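Local coordinates for protein 2,3-dihydroxybenzoate-AMP ligase (Mycobacterium smegmatis, PDB 5KEI) that belongs to the AMP-binding enzymes of the ANL clan, combining a large AMP-binding region with the smaller C-terminal domain found in AMP-binding enzymes, at residues P282-A287 with K307-A312; E474-H479 with A517-R522; S481-A486 with V502-G507. One frame throughout, in Å; residues are numbered along the deposited sequence.

Contact 1 (P282-A287 with K307-A312); sequences PSPEAA and KLWAQA
Trp309 reaches from helix 303-310 to the start of helix 284-294, where its indole nitrogen NE1 gives a hydrogen bond of 2.8 Å to the backbone oxygen O of Pro282. The N-H...O angle is 149°, and the oxygen lies at the ring edge, close to the indole plane. The other tight point lies further along the same ring: CB of Ala287 comes within 3.3 Å of Trp309 CZ2, approaching the benzene half obliquely. A first torsion that sets Trp309 CG anti to its own carbonyl carbon (chi1 -75°) lays the indole across toward the neighbouring helix. Ala287 and Trp309 are both buried, and Ile291 of helix 284-294 and Thr299 and Leu301 of strand 298-301 also touch the tryptophan.

Toward solvent the fit is slacker and wholly apolar. Pro284, in the first turn of its helix, puts CG 3.9 Å from Trp309 CD1 and CD 4.0 Å from CD2 of Leu308, whose side chain it meets at about a right angle. Its CB lies 3.6 Å from CB of Ala312, just beyond the end of the other helix. Leu308 and Ala312 are themselves exposed, forming the outer margin.

The two helices flank strand 298-301 in the chain, so the contact joins successive beta-alpha units of the mixed nine-stranded sheet in the AMP-binding region. Chemically, a single polar bond serves two needs: the N-H of a largely buried indole finds an acceptor, and a carbonyl in the turn leading into a helix finds a donor, while the surrounding contacts are purely van der Waals.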
ATOM      1  N   PRO A 282     -19.295   7.169   0.288  1.00 43.43           N
ATOM      2  CA  PRO A 282     -19.427   6.180  -0.777  1.00 42.43           C
ATOM      3  C   PRO A 282     -20.652   5.259  -0.577  1.00 41.81           C
ATOM      4  O   PRO A 282     -20.773   4.249  -1.270  1.00 41.28           O
ATOM      5  CB  PRO A 282     -18.128   5.399  -0.653  1.00 35.26           C
ATOM      6  CG  PRO A 282     -17.952   5.317   0.807  1.00 36.25           C
ATOM      7  CD  PRO A 282     -18.465   6.640   1.380  1.00 45.75           C
ATOM      8  N   SER A 283     -21.542   5.601   0.351  1.00 38.07           N
ATOM      9  CA  SER A 283     -22.820   4.895   0.475  1.00 43.79           C
ATOM     10  C   SER A 283     -23.684   5.128  -0.777  1.00 42.20           C
ATOM     11  O   SER A 283     -23.576   6.176  -1.410  1.00 41.35           O
ATOM     12  CB  SER A 283     -23.560   5.343   1.733  1.00 37.40           C
ATOM     13  OG  SER A 283     -23.809   6.730   1.677  1.00 42.88           O
ATOM     14  N   PRO A 284     -24.535   4.142  -1.136  1.00 42.76           N
ATOM     15  CA  PRO A 284     -25.279   4.131  -2.404  1.00 39.10           C
ATOM     16  C   PRO A 284     -25.988   5.447  -2.757  1.00 43.97           C
ATOM     17  O   PRO A 284     -25.792   5.976  -3.862  1.00 43.72           O
ATOM     18  CB  PRO A 284     -26.306   3.018  -2.183  1.00 40.96           C
ATOM     19  CG  PRO A 284     -25.654   2.093  -1.256  1.00 39.48           C
ATOM     20  CD  PRO A 284     -24.836   2.944  -0.325  1.00 36.53           C
ATOM     21  N   GLU A 285     -26.789   5.967  -1.830  1.00 48.95           N
ATOM     22  CA  GLU A 285     -27.598   7.161  -2.083  1.00 51.34           C
ATOM     23  C   GLU A 285     -26.732   8.376  -2.440  1.00 48.56           C
ATOM     24  O   GLU A 285     -27.006   9.084  -3.414  1.00 47.00           O
ATOM     25  CB  GLU A 285     -28.471   7.475  -0.864  1.00 54.34           C
ATOM     26  CG  GLU A 285     -29.574   8.507  -1.141  1.00 68.47           C
ATOM     27  CD  GLU A 285     -30.673   8.522  -0.074  1.00 79.29           C
ATOM     28  OE1 GLU A 285     -30.372   8.264   1.118  1.00 78.37           O
ATOM     29  OE2 GLU A 285     -31.845   8.781  -0.435  1.00 74.53           O
ATOM     30  N   ALA A 286     -25.683   8.599  -1.654  1.00 48.40           N
ATOM     31  CA  ALA A 286     -24.762   9.710  -1.882  1.00 43.37           C
ATOM     32  C   ALA A 286     -23.909   9.490  -3.131  1.00 45.26           C
ATOM     33  O   ALA A 286     -23.672  10.428  -3.900  1.00 46.92           O
ATOM     34  CB  ALA A 286     -23.875   9.919  -0.668  1.00 45.00           C
ATOM     35  N   ALA A 287     -23.454   8.257  -3.342  1.00 40.44           N
ATOM     36  CA  ALA A 287     -22.610   7.971  -4.502  1.00 39.58           C
ATOM     37  C   ALA A 287     -23.402   8.047  -5.818  1.00 41.47           C
ATOM     38  O   ALA A 287     -22.944   8.674  -6.766  1.00 38.94           O
ATOM     39  CB  ALA A 287     -21.949   6.621  -4.353  1.00 35.41           C
ATOM     40  N   LYS A 307     -21.207  -4.879  -3.718  1.00 30.83           N
ATOM     41  CA  LYS A 307     -22.407  -5.687  -3.540  1.00 32.37           C
ATOM     42  C   LYS A 307     -23.542  -4.853  -2.946  1.00 34.92           C
ATOM     43  O   LYS A 307     -24.687  -4.952  -3.376  1.00 32.51           O
ATOM     44  CB  LYS A 307     -22.110  -6.914  -2.657  1.00 33.17           C
ATOM     45  CG  LYS A 307     -23.343  -7.740  -2.339  1.00 36.32           C
ATOM     46  CD  LYS A 307     -23.030  -9.184  -1.941  1.00 41.51           C
ATOM     47  CE  LYS A 307     -22.177  -9.306  -0.687  1.00 50.47           C
ATOM     48  NZ  LYS A 307     -21.915 -10.752  -0.317  1.00 48.92           N
ATOM     49  N   LEU A 308     -23.209  -4.021  -1.965  1.00 35.50           N
ATOM     50  CA  LEU A 308     -24.178  -3.111  -1.367  1.00 33.53           C
ATOM     51  C   LEU A 308     -24.781  -2.157  -2.411  1.00 37.04           C
ATOM     52  O   LEU A 308     -25.994  -1.991  -2.441  1.00 41.14           O
ATOM     53  CB  LEU A 308     -23.528  -2.332  -0.213  1.00 33.84           C
ATOM     54  CG  LEU A 308     -24.423  -1.367   0.569  1.00 39.02           C
ATOM     55  CD1 LEU A 308     -25.487  -2.118   1.334  1.00 38.93           C
ATOM     56  CD2 LEU A 308     -23.614  -0.449   1.501  1.00 35.83           C
ATOM     57  N   TRP A 309     -23.959  -1.553  -3.278  1.00 36.41           N
ATOM     58  CA  TRP A 309     -24.468  -0.664  -4.336  1.00 34.06           C
ATOM     59  C   TRP A 309     -25.406  -1.368  -5.287  1.00 40.16           C
ATOM     60  O   TRP A 309     -26.380  -0.784  -5.745  1.00 45.88           O
ATOM     61  CB  TRP A 309     -23.349  -0.078  -5.197  1.00 35.72           C
ATOM     62  CG  TRP A 309     -22.527   1.001  -4.596  1.00 36.16           C
ATOM     63  CD1 TRP A 309     -22.385   1.295  -3.275  1.00 33.41           C
ATOM     64  CD2 TRP A 309     -21.708   1.933  -5.309  1.00 31.62           C
ATOM     65  NE1 TRP A 309     -21.532   2.355  -3.120  1.00 35.91           N
ATOM     66  CE2 TRP A 309     -21.099   2.765  -4.354  1.00 32.36           C
ATOM     67  CE3 TRP A 309     -21.432   2.142  -6.666  1.00 30.30           C
ATOM     68  CZ2 TRP A 309     -20.221   3.793  -4.707  1.00 31.64           C
ATOM     69  CZ3 TRP A 309     -20.578   3.161  -7.017  1.00 32.12           C
ATOM     70  CH2 TRP A 309     -19.979   3.981  -6.039  1.00 30.58           C
ATOM     71  N   ALA A 310     -25.052  -2.597  -5.641  1.00 37.04           N
ATOM     72  CA  ALA A 310     -25.818  -3.396  -6.592  1.00 36.93           C
ATOM     73  C   ALA A 310     -27.236  -3.665  -6.073  1.00 41.98           C
ATOM     74  O   ALA A 310     -28.219  -3.466  -6.781  1.00 45.11           O
ATOM     75  CB  ALA A 310     -25.092  -4.710  -6.878  1.00 28.34           C
ATOM     76  N   GLN A 311     -27.340  -4.098  -4.822  1.00 40.95           N
ATOM     77  CA  GLN A 311     -28.643  -4.358  -4.242  1.00 43.01           C
ATOM     78  C   GLN A 311     -29.276  -3.063  -3.746  1.00 45.47           C
ATOM     79  O   GLN A 311     -30.175  -3.082  -2.916  1.00 48.12           O
ATOM     80  CB  GLN A 311     -28.533  -5.392  -3.114  1.00 44.98           C
ATOM     81  CG  GLN A 311     -27.737  -4.948  -1.921  1.00 45.55           C
ATOM     82  CD  GLN A 311     -27.441  -6.082  -0.960  1.00 44.83           C
ATOM     83  OE1 GLN A 311     -27.329  -7.243  -1.362  1.00 42.63           O
ATOM     84  NE2 GLN A 311     -27.312  -5.749   0.323  1.00 46.31           N
ATOM     85  N   ALA A 312     -28.798  -1.936  -4.265  1.00 52.14           N
ATOM     86  CA  ALA A 312     -29.400  -0.635  -3.984  1.00 51.48           C
ATOM     87  C   ALA A 312     -30.161  -0.186  -5.206  1.00 51.08           C
ATOM     88  O   ALA A 312     -31.036   0.669  -5.125  1.00 56.67           O
ATOM     89  CB  ALA A 312     -28.349   0.392  -3.607  1.00 51.87           C
TER

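Contact 2 (E474-H479 with A517-R522); sequences EHLLTH and AHLEQR
The imidazole of His518 meets residues 475-479 with both its edge and a face. At the edge, NE2 donates to OG1 of Thr478 over 2.7 Å, nearly in the ring plane, with a weak second bond to His475 O. The threonine hydroxyl donates to His475 O, 2.8 Å from OG1, because chi1 of 73° tucks OG1 between its backbone N and carbonyl carbon. Over one face of the His518 ring stands CB of His479, a CH-pi contact 4.1 Å from the centroid, and the His479 ring turns its edge toward that face, edge-to-face, the planes 60° apart. ND1 of His479 is hydrogen-bonded to the backbone N of Ser481.

These residues lie in and just after the last turns of helices 469-477 and 512-521, in the alpha/beta C-terminal domain.

The side chains of Arg522 and Thr478 run toward each other from opposite directions. NE of Arg522 donates to ND1 of His475 over 3.2 Å, almost straight at 172° and in both planes, though these are well twisted apart. CG2 of Thr478 sits over one guanidinium face. Deeper in, CD2 of Leu476 packs against CD2 of Leu519 at 3.6 Å, their side chains slanting across one another.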
ATOM      1  N   GLU A 474       4.797 -12.533  14.368  1.00 39.42           N
ATOM      2  CA  GLU A 474       4.766 -11.091  14.177  1.00 43.89           C
ATOM      3  C   GLU A 474       4.781 -10.357  15.525  1.00 41.84           C
ATOM      4  O   GLU A 474       5.421  -9.322  15.653  1.00 48.17           O
ATOM      5  CB  GLU A 474       3.551 -10.682  13.336  1.00 50.52           C
ATOM      6  CG  GLU A 474       3.669 -11.050  11.848  1.00 51.47           C
ATOM      7  CD  GLU A 474       4.827 -10.345  11.146  1.00 54.15           C
ATOM      8  OE1 GLU A 474       5.196  -9.223  11.566  1.00 54.43           O
ATOM      9  OE2 GLU A 474       5.368 -10.912  10.167  1.00 55.46           O
ATOM     10  N   HIS A 475       4.086 -10.910  16.519  1.00 38.67           N
ATOM     11  CA  HIS A 475       4.025 -10.353  17.873  1.00 42.71           C
ATOM     12  C   HIS A 475       5.386 -10.349  18.560  1.00 38.84           C
ATOM     13  O   HIS A 475       5.753  -9.391  19.244  1.00 40.35           O
ATOM     14  CB  HIS A 475       3.048 -11.160  18.755  1.00 45.65           C
ATOM     15  CG  HIS A 475       1.598 -10.836  18.543  1.00 41.01           C
ATOM     16  ND1 HIS A 475       1.052  -9.618  18.878  1.00 40.56           N
ATOM     17  CD2 HIS A 475       0.578 -11.593  18.074  1.00 40.60           C
ATOM     18  CE1 HIS A 475      -0.243  -9.631  18.607  1.00 45.92           C
ATOM     19  NE2 HIS A 475      -0.552 -10.815  18.116  1.00 45.24           N
ATOM     20  N   LEU A 476       6.111 -11.454  18.404  1.00 40.15           N
ATOM     21  CA  LEU A 476       7.410 -11.629  19.043  1.00 37.45           C
ATOM     22  C   LEU A 476       8.424 -10.676  18.442  1.00 40.79           C
ATOM     23  O   LEU A 476       9.269 -10.138  19.155  1.00 42.77           O
ATOM     24  CB  LEU A 476       7.896 -13.072  18.895  1.00 37.74           C
ATOM     25  CG  LEU A 476       7.182 -14.138  19.727  1.00 34.30           C
ATOM     26  CD1 LEU A 476       7.754 -15.503  19.417  1.00 28.45           C
ATOM     27  CD2 LEU A 476       7.265 -13.846  21.234  1.00 34.18           C
ATOM     28  N   LEU A 477       8.322 -10.475  17.126  1.00 39.07           N
ATOM     29  CA  LEU A 477       9.199  -9.580  16.383  1.00 38.12           C
ATOM     30  C   LEU A 477       9.082  -8.114  16.822  1.00 40.60           C
ATOM     31  O   LEU A 477      10.007  -7.340  16.608  1.00 42.81           O
ATOM     32  CB  LEU A 477       8.917  -9.702  14.881  1.00 37.42           C
ATOM     33  CG  LEU A 477       9.368 -11.016  14.231  1.00 36.49           C
ATOM     34  CD1 LEU A 477       8.692 -11.234  12.894  1.00 36.61           C
ATOM     35  CD2 LEU A 477      10.875 -11.037  14.073  1.00 34.58           C
ATOM     36  N   THR A 478       7.974  -7.732  17.457  1.00 40.94           N
ATOM     37  CA  THR A 478       7.835  -6.350  17.923  1.00 42.15           C
ATOM     38  C   THR A 478       8.662  -6.077  19.168  1.00 44.81           C
ATOM     39  O   THR A 478       8.704  -4.949  19.649  1.00 48.76           O
ATOM     40  CB  THR A 478       6.376  -5.971  18.233  1.00 45.52           C
ATOM     41  OG1 THR A 478       5.947  -6.609  19.445  1.00 40.25           O
ATOM     42  CG2 THR A 478       5.459  -6.335  17.057  1.00 41.69           C
ATOM     43  N   HIS A 479       9.294  -7.117  19.699  1.00 46.90           N
ATOM     44  CA  HIS A 479      10.281  -6.982  20.766  1.00 42.04           C
ATOM     45  C   HIS A 479      11.618  -6.540  20.159  1.00 46.48           C
ATOM     46  O   HIS A 479      12.083  -7.112  19.152  1.00 46.92           O
ATOM     47  CB  HIS A 479      10.425  -8.308  21.510  1.00 41.74           C
ATOM     48  CG  HIS A 479      11.036  -8.201  22.869  1.00 42.95           C
ATOM     49  ND1 HIS A 479      12.368  -7.908  23.071  1.00 49.65           N
ATOM     50  CD2 HIS A 479      10.506  -8.398  24.102  1.00 47.13           C
ATOM     51  CE1 HIS A 479      12.627  -7.904  24.368  1.00 45.45           C
ATOM     52  NE2 HIS A 479      11.515  -8.205  25.016  1.00 46.28           N
ATOM     53  N   ALA A 517       5.558 -11.854  29.070  1.00 42.29           N
ATOM     54  CA  ALA A 517       5.055 -10.551  29.509  1.00 47.01           C
ATOM     55  C   ALA A 517       4.795  -9.618  28.314  1.00 49.34           C
ATOM     56  O   ALA A 517       3.785  -8.912  28.270  1.00 48.91           O
ATOM     57  CB  ALA A 517       6.035  -9.911  30.477  1.00 45.21           C
ATOM     58  N   HIS A 518       5.713  -9.626  27.349  1.00 49.61           N
ATOM     59  CA  HIS A 518       5.582  -8.810  26.139  1.00 44.45           C
ATOM     60  C   HIS A 518       4.371  -9.229  25.325  1.00 46.94           C
ATOM     61  O   HIS A 518       3.662  -8.385  24.770  1.00 49.77           O
ATOM     62  CB  HIS A 518       6.848  -8.914  25.279  1.00 42.16           C
ATOM     63  CG  HIS A 518       6.757  -8.188  23.971  1.00 48.46           C
ATOM     64  ND1 HIS A 518       7.122  -6.865  23.825  1.00 42.85           N
ATOM     65  CD2 HIS A 518       6.345  -8.602  22.747  1.00 45.15           C
ATOM     66  CE1 HIS A 518       6.940  -6.499  22.569  1.00 47.90           C
ATOM     67  NE2 HIS A 518       6.468  -7.534  21.894  1.00 48.66           N
ATOM     68  N   LEU A 519       4.135 -10.537  25.246  1.00 42.78           N
ATOM     69  CA  LEU A 519       2.973 -11.042  24.517  1.00 46.90           C
ATOM     70  C   LEU A 519       1.643 -10.668  25.169  1.00 46.38           C
ATOM     71  O   LEU A 519       0.655 -10.455  24.472  1.00 49.45           O
ATOM     72  CB  LEU A 519       3.053 -12.558  24.367  1.00 39.39           C
ATOM     73  CG  LEU A 519       4.224 -12.995  23.498  1.00 43.91           C
ATOM     74  CD1 LEU A 519       4.139 -14.476  23.232  1.00 41.38           C
ATOM     75  CD2 LEU A 519       4.242 -12.196  22.203  1.00 42.99           C
ATOM     76  N   GLU A 520       1.617 -10.596  26.498  1.00 44.99           N
ATOM     77  CA  GLU A 520       0.386 -10.305  27.225  1.00 51.10           C
ATOM     78  C   GLU A 520      -0.015  -8.831  27.096  1.00 50.65           C
ATOM     79  O   GLU A 520      -1.191  -8.506  26.908  1.00 47.46           O
ATOM     80  CB  GLU A 520       0.542 -10.685  28.700  1.00 53.82           C
ATOM     81  CG  GLU A 520      -0.641 -10.288  29.559  1.00 59.55           C
ATOM     82  CD  GLU A 520      -0.367 -10.476  31.035  1.00 71.37           C
ATOM     83  OE1 GLU A 520       0.826 -10.489  31.417  1.00 71.19           O
ATOM     84  OE2 GLU A 520      -1.342 -10.611  31.809  1.00 77.07           O
ATOM     85  N   GLN A 521       0.975  -7.947  27.191  1.00 55.94           N
ATOM     86  CA  GLN A 521       0.772  -6.512  26.977  1.00 54.84           C
ATOM     87  C   GLN A 521       0.224  -6.208  25.574  1.00 58.57           C
ATOM     88  O   GLN A 521      -0.442  -5.189  25.375  1.00 58.55           O
ATOM     89  CB  GLN A 521       2.080  -5.745  27.199  1.00 56.73           C
ATOM     90  CG  GLN A 521       2.617  -5.814  28.634  1.00 67.17           C
ATOM     91  CD  GLN A 521       1.689  -5.146  29.651  1.00 80.42           C
ATOM     92  OE1 GLN A 521       0.911  -5.821  30.339  1.00 70.12           O
ATOM     93  NE2 GLN A 521       1.779  -3.819  29.761  1.00 84.75           N
ATOM     94  N   ARG A 522       0.501  -7.093  24.612  1.00 51.58           N
ATOM     95  CA  ARG A 522       0.022  -6.922  23.242  1.00 50.47           C
ATOM     96  C   ARG A 522      -1.327  -7.608  23.016  1.00 51.12           C
ATOM     97  O   ARG A 522      -1.897  -7.521  21.932  1.00 52.85           O
ATOM     98  CB  ARG A 522       1.056  -7.459  22.241  1.00 47.82           C
ATOM     99  CG  ARG A 522       2.427  -6.770  22.319  1.00 45.91           C
ATOM    100  CD  ARG A 522       3.319  -7.166  21.147  1.00 43.36           C
ATOM    101  NE  ARG A 522       2.599  -7.058  19.881  1.00 45.21           N
ATOM    102  CZ  ARG A 522       2.479  -5.923  19.205  1.00 42.04           C
ATOM    103  NH1 ARG A 522       3.044  -4.821  19.682  1.00 44.00           N
ATOM    104  NH2 ARG A 522       1.807  -5.891  18.065  1.00 48.57           N
TER

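Contact 3 (S481-A486 with V502-G507); sequences SVWAAA and VVVFNG
A beta hairpin with a classic bulge joins Ser481-Ala486 to Val502-Gly507: Trp483 and Ala484 both face Val504 on the antiparallel partner strand. At the bulge the oxygen of Val504 receives the N-H of Trp483, 2.8 Å from N to O, and more weakly that of Ala484, while Val504 N returns a bond of 2.9 Å to Ala484 O. Regular pairing follows, with Ala486 and Val502 exchanging two backbone bonds. On the far side of the bulge Asn506 N binds Ser481 O at 2.6 Å, a short bond, and the same oxygen lies 3.2 Å from CA of Phe505 in a CA-H...O contact.

The side chains sort onto two faces. Val482, Ala485, Val503 and Phe505 share one. There CG1 of Val482 meets CG1 of Val503 at 3.7 Å, the two side chains crossing at about a right angle, and the same Val503 methyl, anti to its backbone N (chi1 169°), lies over the centre of the Phe505 ring. On the other face the CB atoms of Ala484 and Val504 are 4.1 Å apart, and Ala486 sits beside Val502, where Ile552 of helix 549-553 packs on both.

Trp483, one of the two bulge residues, brings its ring to Asn506: ND2 lies 3.6 Å from CE3, at the indole edge, with the amide and ring planes 65° apart. That ND2 bonds to Pro480 O, and Trp483 NE1 bonds to Glu423 of helix 419-425.

Strand 498-505 is the middle strand of a three-stranded sheet, running parallel to strand 532-535 through backbone bonds of Val503. A bulged antiparallel hairpin with a parallel third strand beside it, packed against helices, is the small mixed-sheet alpha/beta fold of the C-terminal domain of AMP-binding enzymes.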
ATOM      1  N   SER A 481      14.510  -7.000  21.223  1.00 44.05           N
ATOM      2  CA  SER A 481      15.548  -8.016  21.362  1.00 45.54           C
ATOM      3  C   SER A 481      15.378  -9.162  20.370  1.00 41.08           C
ATOM      4  O   SER A 481      16.325  -9.894  20.105  1.00 41.86           O
ATOM      5  CB  SER A 481      15.580  -8.561  22.793  1.00 47.10           C
ATOM      6  OG  SER A 481      16.022  -7.565  23.709  1.00 43.31           O
ATOM      7  N   VAL A 482      14.178  -9.312  19.819  1.00 39.92           N
ATOM      8  CA  VAL A 482      13.930 -10.348  18.820  1.00 39.21           C
ATOM      9  C   VAL A 482      14.173  -9.826  17.398  1.00 45.08           C
ATOM     10  O   VAL A 482      13.400  -9.004  16.862  1.00 40.23           O
ATOM     11  CB  VAL A 482      12.497 -10.897  18.912  1.00 36.79           C
ATOM     12  CG1 VAL A 482      12.307 -12.041  17.923  1.00 31.86           C
ATOM     13  CG2 VAL A 482      12.187 -11.350  20.329  1.00 41.07           C
ATOM     14  N   TRP A 483      15.262 -10.303  16.798  1.00 44.54           N
ATOM     15  CA  TRP A 483      15.585  -9.964  15.424  1.00 42.55           C
ATOM     16  C   TRP A 483      14.724 -10.761  14.456  1.00 39.58           C
ATOM     17  O   TRP A 483      13.952 -10.177  13.712  1.00 40.40           O
ATOM     18  CB  TRP A 483      17.061 -10.214  15.126  1.00 42.90           C
ATOM     19  CG  TRP A 483      17.424  -9.794  13.725  1.00 46.25           C
ATOM     20  CD1 TRP A 483      17.640 -10.615  12.649  1.00 42.52           C
ATOM     21  CD2 TRP A 483      17.590  -8.454  13.248  1.00 42.01           C
ATOM     22  NE1 TRP A 483      17.935  -9.863  11.534  1.00 39.37           N
ATOM     23  CE2 TRP A 483      17.917  -8.529  11.877  1.00 46.02           C
ATOM     24  CE3 TRP A 483      17.507  -7.191  13.848  1.00 44.44           C
ATOM     25  CZ2 TRP A 483      18.161  -7.397  11.095  1.00 45.42           C
ATOM     26  CZ3 TRP A 483      17.751  -6.068  13.074  1.00 43.06           C
ATOM     27  CH2 TRP A 483      18.069  -6.178  11.714  1.00 39.88           C
ATOM     28  N   ALA A 484      14.893 -12.086  14.461  1.00 42.54           N
ATOM     29  CA  ALA A 484      14.069 -13.024  13.686  1.00 39.60           C
ATOM     30  C   ALA A 484      13.370 -13.998  14.646  1.00 42.71           C
ATOM     31  O   ALA A 484      13.858 -14.228  15.750  1.00 43.73           O
ATOM     32  CB  ALA A 484      14.920 -13.785  12.680  1.00 34.23           C
ATOM     33  N   ALA A 485      12.233 -14.561  14.244  1.00 43.52           N
ATOM     34  CA  ALA A 485      11.503 -15.495  15.108  1.00 36.31           C
ATOM     35  C   ALA A 485      10.837 -16.596  14.303  1.00 38.23           C
ATOM     36  O   ALA A 485      10.391 -16.364  13.183  1.00 45.65           O
ATOM     37  CB  ALA A 485      10.461 -14.761  15.938  1.00 31.06           C
ATOM     38  N   ALA A 486      10.770 -17.795  14.872  1.00 36.86           N
ATOM     39  CA  ALA A 486      10.026 -18.899  14.262  1.00 41.20           C
ATOM     40  C   ALA A 486       9.235 -19.698  15.312  1.00 38.24           C
ATOM     41  O   ALA A 486       9.807 -20.268  16.235  1.00 38.51           O
ATOM     42  CB  ALA A 486      10.969 -19.814  13.498  1.00 40.78           C
ATOM     43  N   VAL A 502      11.722 -20.431  18.361  1.00 39.63           N
ATOM     44  CA  VAL A 502      13.112 -20.370  17.976  1.00 42.01           C
ATOM     45  C   VAL A 502      13.439 -18.938  17.539  1.00 41.94           C
ATOM     46  O   VAL A 502      12.925 -18.443  16.540  1.00 39.63           O
ATOM     47  CB  VAL A 502      13.418 -21.374  16.846  1.00 42.37           C
ATOM     48  CG1 VAL A 502      14.910 -21.474  16.637  1.00 43.24           C
ATOM     49  CG2 VAL A 502      12.844 -22.725  17.197  1.00 32.78           C
ATOM     50  N   VAL A 503      14.304 -18.279  18.296  1.00 42.27           N
ATOM     51  CA  VAL A 503      14.522 -16.854  18.142  1.00 41.37           C
ATOM     52  C   VAL A 503      15.988 -16.499  17.850  1.00 44.20           C
ATOM     53  O   VAL A 503      16.900 -17.072  18.446  1.00 41.53           O
ATOM     54  CB  VAL A 503      14.062 -16.116  19.426  1.00 45.33           C
ATOM     55  CG1 VAL A 503      14.511 -14.637  19.425  1.00 44.88           C
ATOM     56  CG2 VAL A 503      12.560 -16.250  19.602  1.00 35.19           C
ATOM     57  N   VAL A 504      16.209 -15.557  16.932  1.00 44.59           N
ATOM     58  CA  VAL A 504      17.516 -14.916  16.793  1.00 40.92           C
ATOM     59  C   VAL A 504      17.505 -13.593  17.543  1.00 42.15           C
ATOM     60  O   VAL A 504      16.789 -12.667  17.159  1.00 42.85           O
ATOM     61  CB  VAL A 504      17.883 -14.663  15.332  1.00 41.79           C
ATOM     62  CG1 VAL A 504      19.203 -13.881  15.233  1.00 42.15           C
ATOM     63  CG2 VAL A 504      17.957 -15.971  14.582  1.00 43.79           C
ATOM     64  N   PHE A 505      18.293 -13.506  18.612  1.00 42.41           N
ATOM     65  CA  PHE A 505      18.295 -12.317  19.457  1.00 42.87           C
ATOM     66  C   PHE A 505      19.175 -11.214  18.920  1.00 47.05           C
ATOM     67  O   PHE A 505      20.169 -11.458  18.222  1.00 46.97           O
ATOM     68  CB  PHE A 505      18.754 -12.643  20.875  1.00 52.12           C
ATOM     69  CG  PHE A 505      17.724 -13.343  21.703  1.00 52.06           C
ATOM     70  CD1 PHE A 505      16.607 -12.665  22.151  1.00 48.88           C
ATOM     71  CD2 PHE A 505      17.889 -14.676  22.061  1.00 55.12           C
ATOM     72  CE1 PHE A 505      15.661 -13.305  22.931  1.00 52.23           C
ATOM     73  CE2 PHE A 505      16.951 -15.323  22.837  1.00 50.06           C
ATOM     74  CZ  PHE A 505      15.834 -14.633  23.274  1.00 53.37           C
ATOM     75  N   ASN A 506      18.814  -9.989  19.279  1.00 52.89           N
ATOM     76  CA  ASN A 506      19.579  -8.817  18.883  1.00 54.10           C
ATOM     77  C   ASN A 506      20.761  -8.562  19.814  1.00 61.82           C
ATOM     78  O   ASN A 506      21.917  -8.808  19.463  1.00 63.12           O
ATOM     79  CB  ASN A 506      18.678  -7.599  18.859  1.00 52.24           C
ATOM     80  CG  ASN A 506      18.863  -6.790  17.627  1.00 53.46           C
ATOM     81  OD1 ASN A 506      19.931  -6.807  17.012  1.00 65.45           O
ATOM     82  ND2 ASN A 506      17.832  -6.068  17.247  1.00 60.24           N
ATOM     83  N   GLY A 507      20.460  -8.060  21.006  1.00 61.36           N
ATOM     84  CA  GLY A 507      21.459  -7.932  22.046  1.00 63.41           C
ATOM     85  C   GLY A 507      21.451  -9.175  22.916  1.00 71.79           C
ATOM     86  O   GLY A 507      21.317 -10.295  22.403  1.00 68.81           O
TER

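In the fold
From the N terminus, contact 1 comes first, closing a short loop through strand 298-301 and tying two neighbouring helices of the AMP-binding region together. It is complete before the others begin, and lies far from them, its centre about 40 Å from that of contact 2 and about 48 Å from that of contact 3. In the C-terminal domain the chain runs through helix 469-477 into strand 482-492, back along strand 498-505 and into helix 512-521. Contact 3 pairs the two strands and lies within the loop that contact 2 closes along the chain by bringing the flanking helices together. The two meet directly, as Leu477 packs on Trp483 and Ala485, joining helix layer to sheet.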